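Local structure of type III Pentaketide Synthase (Neurospora crassa, 3EUO) at residues 75-80 with 111-116; 84-89 with 124-129; 105-110 with 147-152; 117-122 with 170-175. The protein is a pentaketide synthase of the chalcone and stilbene synthase family, probably transferring acyl groups to build polyketide chains. All blocks are in the same frame, centred on the assembly; numbering follows the deposited sequence.

All four contacts are largely buried and lie in the N-terminal half of a thiolase-like fold, around strands 105-109 and 168-175, which are neighbours in the central sheet. Contact 3 lies nearest the centre of the chain, its core of small apolar groups packing helix 145-162 against the sheet. Contact 4 packs helix 119-127 against strand 168-175 with an aromatic ring and two leucines. Contacts 1 and 2 lie farther out and share helix 70-96: one stacks a phenylalanine ring under a carboxylate from the 111-116 loop, the other meets helix 119-127 and includes the exposed Glu126. Contacts 2 and 4 thus share helix 119-127, and Phe77 and Tyr119 join contact 1 to contact 4 edge-to-face.

Contact 1 (75-80 with 111-116); sequences EVFMSD and CTDSAN
The ring of Phe77 lies flat beneath the side chain of Asp113, where helix 70-96 of the thiolase-like fold meets the loop that leaves strand 105-109 and leads into helix 119-127. This is the tight part of the contact. Asp113 CB sits 3.4 Å from the centroid of the Phe77 ring, only 5° off the ring normal, in a CH-pi contact. The carboxylate then spreads over the same face, its plane within 6° of the ring, with Asp113 CG 3.5 Å from Phe77 CD2. Phe77 reaches the loop because CG stands anti to the backbone nitrogen (chi1 -170°). Asp113 also touches His74 of the same helix. Replacing Phe77 with an alanine would probably leave the Asp113 methylene and carboxylate without the flat surface they rest on, and open a gap between helix and loop. The other side of the helix is looser: Glu75 and Ser79 are exposed, and Ser79 OG there gives a 2.6 Å hydrogen bond to the anti lone pair of Asp80 OD2. No hydrogen bond crosses between the two segments. Thr112 spends its hydroxyl on Glu175 and other neighbours, yet the same oxygen borders the phenylalanine: Thr112 OG1 lies near the ring plane, at the edge, 3.4 Å from Phe77 CE1.

Contact 2 (84-89 with 124-129); sequences LAVEAS and AKELGL
Val86 is the first residue of 84-89 to meet 124-129, and both its methyls border Glu126 OE1, Val86 CG2 at 3.6 Å and CG1 at 3.9 Å, with the two side chains crossing at about a right angle. Val86 CG1 also lies 4.2 Å from Leu127 CD2, and Leu127 CD2 in turn rests 3.8 Å from the carbonyl oxygen Val86 O. An alanine at Val86 would probably take away the methyls that the carboxylate end of Glu126 lies against and thin the packing on Leu127 CD2, leaving the exposed glutamate freer to turn. Here helix 70-96 packs beside the last turn of helix 119-127, where Gly128, with positive phi, leaves the helix in a Schellman motif. One turn further on, Ser89 CB comes within 3.6 Å of Leu127 CD1. Its hydroxyl turns back into its own helix: with OG beside the backbone nitrogen (chi1 -63°), it gives a 2.8 Å hydrogen bond from Ser89 OG to Ala85 O, tilted 28° from the carbonyl plane. Ser89 N reaches that same oxygen from the opposite face, while strand 168-175 supplies Leu170 and Leu172 to touch the serine side chain.

Contact 3 (105-110 with 147-152); sequences HMVSTT and LAALRT
The backbones of strand 105-109 and helix 145-162 come nearest at Val107 and Ala149, whose CA atoms are 5.9 Å apart, an approach that the small alanine side chain allows. Across this gap a single methyl does most of the touching. Val107 CG1, carried anti to the backbone nitrogen (chi1 -178°), stands 3.8 Å from Ala149 CB. The same methyl is 3.7 Å from Ala149 O, so it covers part of the helix backbone as well as the side chain. One turn later, Thr152 adds a looser touch, its CB 4.3 Å from Val107 CG1. The threonine hydroxyl is occupied within the helix: Thr152 OG1 gives a 2.9 Å hydrogen bond to Ala148 O, tilted 35° from the carbonyl plane. Thr152 N approaches Ala148 O from the opposite face, so this buried oxygen is held by two donors. Ala149 also touches Val171 and Leu138 of the strands flanking 105-109, and on another side of the helix Arg151 forms salt bridges with Glu372 and with Glu134 of the second subunit. The helix connects strand 134-138 to strand 168-175 in a beta-alpha-beta crossover that passes over 105-109. Such a buried helix packed on the sheet is characteristic of the thiolase fold, and Cys143, found here as the sulfinic acid, lies just ahead of it.

Contact 4 (117-122 with 170-175); sequences PGYDHY and LVLALE
The Tyr119 ring meets the leucines of strand 168-175 obliquely, while Phe77 of helix 70-96 points the edge of its ring at a face of Tyr119. One methyl from each leucine comes to the same ring carbon: Leu174 CD2 is 3.7 Å and Leu172 CD2 3.8 Å from Tyr119 CE1. The Leu174 methyl also runs on to Tyr119 CD1, 3.8 Å away. Tyr119 CG lies between the backbone nitrogen and the carbonyl carbon (chi1 87°), which sends the ring from helix 119-127 down to the sheet. Leu172 and Leu174, two apart on the strand, both point toward it, and the phenol ends over the backbone between them, Tyr119 OH 3.7 Å from Leu172 O and equally far from Leu174 CB. The hydroxyl itself hydrogen-bonds to Thr109 O on the neighbouring strand. The contact is thus apolar along the ring and polar at its far end: the leucines hold the ring's flank, and the bond to Thr109 gives a buried hydroxyl a partner while tying this helix to the sheet.

Contact 1 (75-80 with 111-116)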
# COMPACT_ATOMS: atom_id res chain seq x y z
N GLU A 75 -9.78 -3.21 15.48
CA GLU A 75 -9.35 -3.29 16.87
C GLU A 75 -8.68 -4.62 17.19
O GLU A 75 -7.64 -4.65 17.85
CB GLU A 75 -10.53 -3.02 17.81
CG GLU A 75 -10.96 -1.56 17.78
CD GLU A 75 -12.33 -1.31 18.39
OE1 GLU A 75 -13.03 -2.28 18.77
OE2 GLU A 75 -12.71 -0.13 18.48
N VAL A 76 -9.24 -5.71 16.68
CA VAL A 76 -8.69 -7.05 16.91
C VAL A 76 -7.47 -7.34 16.02
O VAL A 76 -6.53 -8.05 16.45
CB VAL A 76 -9.80 -8.14 16.82
CG1 VAL A 76 -9.22 -9.55 16.70
CG2 VAL A 76 -10.70 -8.06 18.06
N PHE A 77 -7.46 -6.79 14.81
CA PHE A 77 -6.25 -6.84 13.97
C PHE A 77 -5.07 -6.26 14.74
O PHE A 77 -3.98 -6.83 14.75
CB PHE A 77 -6.47 -6.09 12.65
CG PHE A 77 -5.37 -6.31 11.63
CD1 PHE A 77 -5.47 -7.34 10.70
CD2 PHE A 77 -4.24 -5.49 11.61
CE1 PHE A 77 -4.47 -7.54 9.76
CE2 PHE A 77 -3.22 -5.69 10.67
CZ PHE A 77 -3.35 -6.72 9.74
N MET A 78 -5.29 -5.12 15.39
CA MET A 78 -4.23 -4.49 16.17
C MET A 78 -3.89 -5.26 17.45
O MET A 78 -2.70 -5.43 17.75
CB MET A 78 -4.59 -3.03 16.47
CG MET A 78 -4.77 -2.19 15.21
SD MET A 78 -3.30 -2.09 14.13
CE MET A 78 -2.17 -1.34 15.25
N SER A 79 -4.90 -5.74 18.18
CA SER A 79 -4.64 -6.43 19.46
C SER A 79 -4.09 -7.84 19.30
O SER A 79 -3.23 -8.26 20.09
CB SER A 79 -5.89 -6.47 20.35
OG SER A 79 -6.93 -7.25 19.79
N ASP A 80 -4.57 -8.56 18.28
CA ASP A 80 -4.24 -9.98 18.12
C ASP A 80 -3.39 -10.32 16.88
O ASP A 80 -2.76 -11.37 16.84
CB ASP A 80 -5.52 -10.82 18.12
CG ASP A 80 -6.16 -10.89 19.50
OD1 ASP A 80 -6.19 -12.00 20.06
OD2 ASP A 80 -6.59 -9.84 20.02
N CYS A 111 -4.32 -7.54 3.44
CA CYS A 111 -5.59 -7.14 2.82
C CYS A 111 -6.73 -7.20 3.84
O CYS A 111 -7.89 -7.04 3.47
CB CYS A 111 -5.90 -7.99 1.59
SG CYS A 111 -6.15 -9.72 1.98
N THR A 112 -6.39 -7.42 5.11
CA THR A 112 -7.41 -7.64 6.14
C THR A 112 -7.45 -6.53 7.21
O THR A 112 -8.00 -6.70 8.31
CB THR A 112 -7.27 -9.03 6.77
OG1 THR A 112 -5.90 -9.26 7.14
CG2 THR A 112 -7.71 -10.11 5.78
N ASP A 113 -6.86 -5.40 6.85
CA ASP A 113 -6.89 -4.18 7.66
C ASP A 113 -6.78 -2.94 6.78
O ASP A 113 -6.20 -2.98 5.69
CB ASP A 113 -5.75 -4.16 8.68
CG ASP A 113 -5.93 -3.08 9.73
OD1 ASP A 113 -7.02 -3.05 10.35
OD2 ASP A 113 -5.01 -2.27 9.95
N SER A 114 -7.31 -1.84 7.29
CA SER A 114 -7.04 -0.51 6.76
C SER A 114 -6.88 0.43 7.95
O SER A 114 -7.69 0.40 8.88
CB SER A 114 -8.20 -0.02 5.88
OG SER A 114 -7.97 1.31 5.47
N ALA A 115 -5.83 1.25 7.92
CA ALA A 115 -5.51 2.10 9.06
C ALA A 115 -4.58 3.21 8.63
O ALA A 115 -3.82 3.05 7.68
CB ALA A 115 -4.84 1.28 10.17
N ASN A 116 -4.65 4.35 9.32
CA ASN A 116 -3.68 5.42 9.14
C ASN A 116 -3.40 5.99 10.52
O ASN A 116 -4.30 6.59 11.12
CB ASN A 116 -4.21 6.54 8.23
CG ASN A 116 -4.72 6.02 6.90
OD1 ASN A 116 -5.86 5.55 6.80
ND2 ASN A 116 -3.90 6.14 5.87

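Contact 2 (84-89 with 124-129)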
# COMPACT_ATOMS: atom_id res chain seq x y z
N LEU A 84 1.66 -11.01 16.32
CA LEU A 84 2.15 -12.09 15.46
C LEU A 84 3.21 -11.54 14.52
O LEU A 84 4.26 -12.16 14.30
CB LEU A 84 1.00 -12.69 14.64
CG LEU A 84 -0.23 -13.23 15.37
CD1 LEU A 84 -1.32 -13.62 14.38
CD2 LEU A 84 0.15 -14.40 16.27
N ALA A 85 2.93 -10.36 13.97
CA ALA A 85 3.85 -9.70 13.04
C ALA A 85 5.15 -9.30 13.74
O ALA A 85 6.24 -9.41 13.17
CB ALA A 85 3.18 -8.49 12.42
N VAL A 86 5.02 -8.84 14.98
CA VAL A 86 6.19 -8.46 15.77
C VAL A 86 7.06 -9.70 16.01
O VAL A 86 8.27 -9.66 15.81
CB VAL A 86 5.80 -7.76 17.10
CG1 VAL A 86 7.02 -7.55 17.99
CG2 VAL A 86 5.11 -6.42 16.82
N GLU A 87 6.44 -10.81 16.40
CA GLU A 87 7.20 -12.04 16.69
C GLU A 87 7.85 -12.67 15.45
O GLU A 87 9.01 -13.10 15.51
CB GLU A 87 6.33 -13.04 17.46
CG GLU A 87 7.01 -14.38 17.79
CD GLU A 87 8.20 -14.25 18.74
OE1 GLU A 87 8.38 -13.20 19.40
OE2 GLU A 87 8.97 -15.23 18.84
N ALA A 88 7.12 -12.70 14.34
CA ALA A 88 7.65 -13.20 13.07
C ALA A 88 8.85 -12.37 12.62
O ALA A 88 9.88 -12.91 12.22
CB ALA A 88 6.56 -13.20 11.99
N SER A 89 8.71 -11.05 12.71
CA SER A 89 9.78 -10.12 12.35
C SER A 89 11.00 -10.31 13.26
O SER A 89 12.13 -10.26 12.78
CB SER A 89 9.28 -8.68 12.42
OG SER A 89 8.24 -8.46 11.48
N ALA A 124 6.94 -1.79 13.51
CA ALA A 124 8.25 -1.15 13.51
C ALA A 124 8.60 -0.49 14.85
O ALA A 124 9.74 -0.58 15.31
CB ALA A 124 8.35 -0.14 12.38
N LYS A 125 7.62 0.18 15.45
CA LYS A 125 7.78 0.82 16.77
C LYS A 125 8.07 -0.21 17.86
O LYS A 125 8.97 -0.02 18.68
CB LYS A 125 6.52 1.62 17.13
CG LYS A 125 6.58 2.36 18.48
CD LYS A 125 5.19 2.85 18.88
CE LYS A 125 5.19 3.62 20.21
NZ LYS A 125 4.91 2.76 21.39
N GLU A 126 7.31 -1.30 17.87
CA GLU A 126 7.52 -2.38 18.83
C GLU A 126 8.89 -3.05 18.67
O GLU A 126 9.49 -3.48 19.66
CB GLU A 126 6.42 -3.43 18.72
CG GLU A 126 5.10 -3.03 19.35
CD GLU A 126 4.25 -4.23 19.73
OE1 GLU A 126 4.82 -5.24 20.21
OE2 GLU A 126 3.02 -4.17 19.55
N LEU A 127 9.37 -3.11 17.43
CA LEU A 127 10.69 -3.65 17.13
C LEU A 127 11.83 -2.68 17.42
O LEU A 127 13.00 -3.07 17.45
CB LEU A 127 10.77 -4.09 15.65
CG LEU A 127 9.91 -5.27 15.20
CD1 LEU A 127 9.88 -5.34 13.68
CD2 LEU A 127 10.43 -6.59 15.78
N GLY A 128 11.50 -1.41 17.63
CA GLY A 128 12.50 -0.38 17.91
C GLY A 128 13.31 0.00 16.68
O GLY A 128 14.48 0.36 16.78
N LEU A 129 12.67 -0.06 15.51
CA LEU A 129 13.35 0.30 14.26
C LEU A 129 13.60 1.80 14.14
O LEU A 129 13.05 2.59 14.92
CB LEU A 129 12.58 -0.23 13.04
CG LEU A 129 12.31 -1.73 13.04
CD1 LEU A 129 11.70 -2.14 11.71
CD2 LEU A 129 13.58 -2.52 13.31

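Contact 3 (105-110 with 147-152)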
# COMPACT_ATOMS: atom_id res chain seq x y z
N HIS A 105 14.85 -0.62 5.27
CA HIS A 105 13.53 -0.49 4.67
C HIS A 105 12.63 -1.54 5.30
O HIS A 105 13.10 -2.55 5.84
CB HIS A 105 13.53 -0.81 3.16
CG HIS A 105 14.51 -0.04 2.33
ND1 HIS A 105 15.88 -0.19 2.44
CD2 HIS A 105 14.31 0.78 1.27
CE1 HIS A 105 16.48 0.55 1.53
NE2 HIS A 105 15.55 1.15 0.80
N MET A 106 11.32 -1.32 5.18
CA MET A 106 10.31 -2.30 5.56
C MET A 106 9.31 -2.34 4.41
O MET A 106 8.86 -1.30 3.95
CB MET A 106 9.64 -1.87 6.87
CG MET A 106 8.63 -2.85 7.46
SD MET A 106 8.07 -2.24 9.09
CE MET A 106 9.15 -3.09 10.21
N VAL A 107 9.00 -3.54 3.91
CA VAL A 107 7.92 -3.69 2.91
C VAL A 107 6.90 -4.65 3.50
O VAL A 107 7.19 -5.82 3.69
CB VAL A 107 8.41 -4.23 1.54
CG1 VAL A 107 7.25 -4.32 0.55
CG2 VAL A 107 9.51 -3.33 0.97
N SER A 108 5.70 -4.13 3.79
CA SER A 108 4.66 -4.89 4.48
C SER A 108 3.43 -5.04 3.62
O SER A 108 3.19 -4.22 2.74
CB SER A 108 4.27 -4.21 5.80
OG SER A 108 5.41 -4.01 6.62
N THR A 109 2.65 -6.07 3.88
CA THR A 109 1.40 -6.26 3.16
C THR A 109 0.31 -6.79 4.08
O THR A 109 0.60 -7.47 5.07
CB THR A 109 1.60 -7.15 1.91
OG1 THR A 109 0.43 -7.12 1.08
CG2 THR A 109 1.94 -8.58 2.29
N THR A 110 -0.93 -6.43 3.77
CA THR A 110 -2.12 -7.04 4.35
C THR A 110 -3.32 -6.67 3.49
O THR A 110 -3.33 -5.61 2.88
CB THR A 110 -2.37 -6.60 5.82
OG1 THR A 110 -3.44 -7.38 6.37
CG2 THR A 110 -2.73 -5.10 5.92
N LEU A 147 4.81 -12.57 -2.20
CA LEU A 147 5.76 -12.48 -3.32
C LEU A 147 5.85 -11.08 -3.93
O LEU A 147 6.92 -10.66 -4.39
CB LEU A 147 5.45 -13.54 -4.39
CG LEU A 147 5.77 -14.99 -3.98
CD1 LEU A 147 5.61 -15.93 -5.17
CD2 LEU A 147 7.17 -15.12 -3.34
N ALA A 148 4.74 -10.33 -3.92
CA ALA A 148 4.78 -8.94 -4.39
C ALA A 148 5.68 -8.08 -3.50
O ALA A 148 6.46 -7.26 -3.99
CB ALA A 148 3.37 -8.34 -4.49
N ALA A 149 5.56 -8.27 -2.19
CA ALA A 149 6.41 -7.56 -1.24
C ALA A 149 7.87 -7.93 -1.43
O ALA A 149 8.74 -7.07 -1.40
CB ALA A 149 5.95 -7.84 0.20
N LEU A 150 8.14 -9.22 -1.65
CA LEU A 150 9.50 -9.68 -1.89
C LEU A 150 10.14 -9.03 -3.13
O LEU A 150 11.29 -8.59 -3.08
CB LEU A 150 9.56 -11.22 -2.02
CG LEU A 150 10.97 -11.82 -2.09
CD1 LEU A 150 11.76 -11.61 -0.79
CD2 LEU A 150 10.89 -13.30 -2.46
N ARG A 151 9.38 -8.96 -4.22
CA ARG A 151 9.86 -8.38 -5.48
C ARG A 151 10.08 -6.88 -5.33
O ARG A 151 11.07 -6.32 -5.83
CB ARG A 151 8.86 -8.69 -6.60
CG ARG A 151 9.18 -8.03 -7.95
CD ARG A 151 8.19 -8.44 -9.05
NE ARG A 151 6.80 -8.32 -8.62
CZ ARG A 151 6.16 -7.16 -8.47
NH1 ARG A 151 6.78 -6.02 -8.74
NH2 ARG A 151 4.89 -7.15 -8.05
N THR A 152 9.16 -6.22 -4.64
CA THR A 152 9.29 -4.80 -4.35
C THR A 152 10.55 -4.56 -3.51
O THR A 152 11.34 -3.69 -3.84
CB THR A 152 8.05 -4.25 -3.63
OG1 THR A 152 6.90 -4.45 -4.47
CG2 THR A 152 8.20 -2.75 -3.36

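Contact 4 (117-122 with 170-175)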
# COMPACT_ATOMS: atom_id res chain seq x y z
N PRO A 117 -2.18 5.79 11.06
CA PRO A 117 -1.03 5.06 10.51
C PRO A 117 -1.33 3.59 10.23
O PRO A 117 -2.14 2.98 10.94
CB PRO A 117 0.04 5.17 11.62
CG PRO A 117 -0.41 6.30 12.49
CD PRO A 117 -1.91 6.36 12.40
N GLY A 118 -0.68 3.03 9.21
CA GLY A 118 -0.80 1.61 8.89
C GLY A 118 -0.17 0.72 9.94
O GLY A 118 0.61 1.19 10.79
N TYR A 119 -0.50 -0.57 9.90
CA TYR A 119 -0.08 -1.50 10.96
C TYR A 119 1.42 -1.63 11.03
O TYR A 119 1.97 -1.92 12.10
CB TYR A 119 -0.75 -2.87 10.80
CG TYR A 119 -0.03 -3.86 9.89
CD1 TYR A 119 0.95 -4.72 10.40
CD2 TYR A 119 -0.35 -3.95 8.53
CE1 TYR A 119 1.61 -5.64 9.58
CE2 TYR A 119 0.31 -4.87 7.69
CZ TYR A 119 1.28 -5.71 8.22
OH TYR A 119 1.92 -6.61 7.41
N ASP A 120 2.09 -1.40 9.90
CA ASP A 120 3.54 -1.50 9.83
C ASP A 120 4.22 -0.53 10.79
O ASP A 120 5.26 -0.85 11.38
CB ASP A 120 4.05 -1.34 8.39
CG ASP A 120 3.67 -0.01 7.75
OD1 ASP A 120 2.63 0.58 8.13
OD2 ASP A 120 4.41 0.43 6.84
N HIS A 121 3.63 0.66 10.95
CA HIS A 121 4.14 1.62 11.91
C HIS A 121 4.28 1.02 13.31
O HIS A 121 5.34 1.13 13.95
CB HIS A 121 3.25 2.85 11.99
CG HIS A 121 3.67 3.81 13.07
ND1 HIS A 121 3.15 3.77 14.34
CD2 HIS A 121 4.61 4.78 13.07
CE1 HIS A 121 3.74 4.69 15.08
NE2 HIS A 121 4.63 5.32 14.33
N TYR A 122 3.20 0.39 13.77
CA TYR A 122 3.13 -0.16 15.12
C TYR A 122 4.10 -1.33 15.29
O TYR A 122 4.79 -1.45 16.32
CB TYR A 122 1.69 -0.56 15.46
CG TYR A 122 0.74 0.62 15.42
CD1 TYR A 122 0.45 1.35 16.57
CD2 TYR A 122 0.15 1.01 14.22
CE1 TYR A 122 -0.42 2.44 16.53
CE2 TYR A 122 -0.72 2.10 14.17
CZ TYR A 122 -1.00 2.81 15.33
OH TYR A 122 -1.86 3.89 15.27
N LEU A 170 13.13 -5.59 6.00
CA LEU A 170 12.14 -6.43 6.64
C LEU A 170 10.94 -6.54 5.71
O LEU A 170 10.26 -5.54 5.46
CB LEU A 170 11.71 -5.85 8.00
CG LEU A 170 10.59 -6.60 8.76
CD1 LEU A 170 10.93 -8.08 8.96
CD2 LEU A 170 10.30 -5.95 10.09
N VAL A 171 10.70 -7.75 5.21
CA VAL A 171 9.55 -8.02 4.34
C VAL A 171 8.50 -8.79 5.14
O VAL A 171 8.76 -9.90 5.60
CB VAL A 171 9.94 -8.84 3.09
CG1 VAL A 171 8.83 -8.77 2.03
CG2 VAL A 171 11.27 -8.36 2.51
N LEU A 172 7.31 -8.21 5.28
CA LEU A 172 6.35 -8.70 6.27
C LEU A 172 4.94 -8.86 5.71
O LEU A 172 4.44 -7.98 5.02
CB LEU A 172 6.33 -7.76 7.48
CG LEU A 172 5.31 -7.99 8.61
CD1 LEU A 172 5.62 -9.27 9.38
CD2 LEU A 172 5.23 -6.78 9.55
N ALA A 173 4.31 -9.99 6.03
CA ALA A 173 2.89 -10.20 5.70
C ALA A 173 2.12 -10.58 6.96
O ALA A 173 2.56 -11.43 7.73
CB ALA A 173 2.73 -11.27 4.64
N LEU A 174 0.99 -9.92 7.16
CA LEU A 174 0.10 -10.27 8.27
C LEU A 174 -1.33 -10.30 7.76
O LEU A 174 -1.80 -9.34 7.13
CB LEU A 174 0.26 -9.25 9.41
CG LEU A 174 -0.79 -9.21 10.53
CD1 LEU A 174 -0.83 -10.51 11.34
CD2 LEU A 174 -0.54 -8.02 11.44
N GLU A 175 -2.03 -11.39 8.04
CA GLU A 175 -3.44 -11.50 7.66
C GLU A 175 -4.23 -12.08 8.81
O GLU A 175 -3.81 -13.05 9.44
CB GLU A 175 -3.63 -12.37 6.40
CG GLU A 175 -2.82 -11.93 5.17
CD GLU A 175 -3.33 -10.66 4.50
OE1 GLU A 175 -4.29 -10.02 4.98
OE2 GLU A 175 -2.75 -10.29 3.45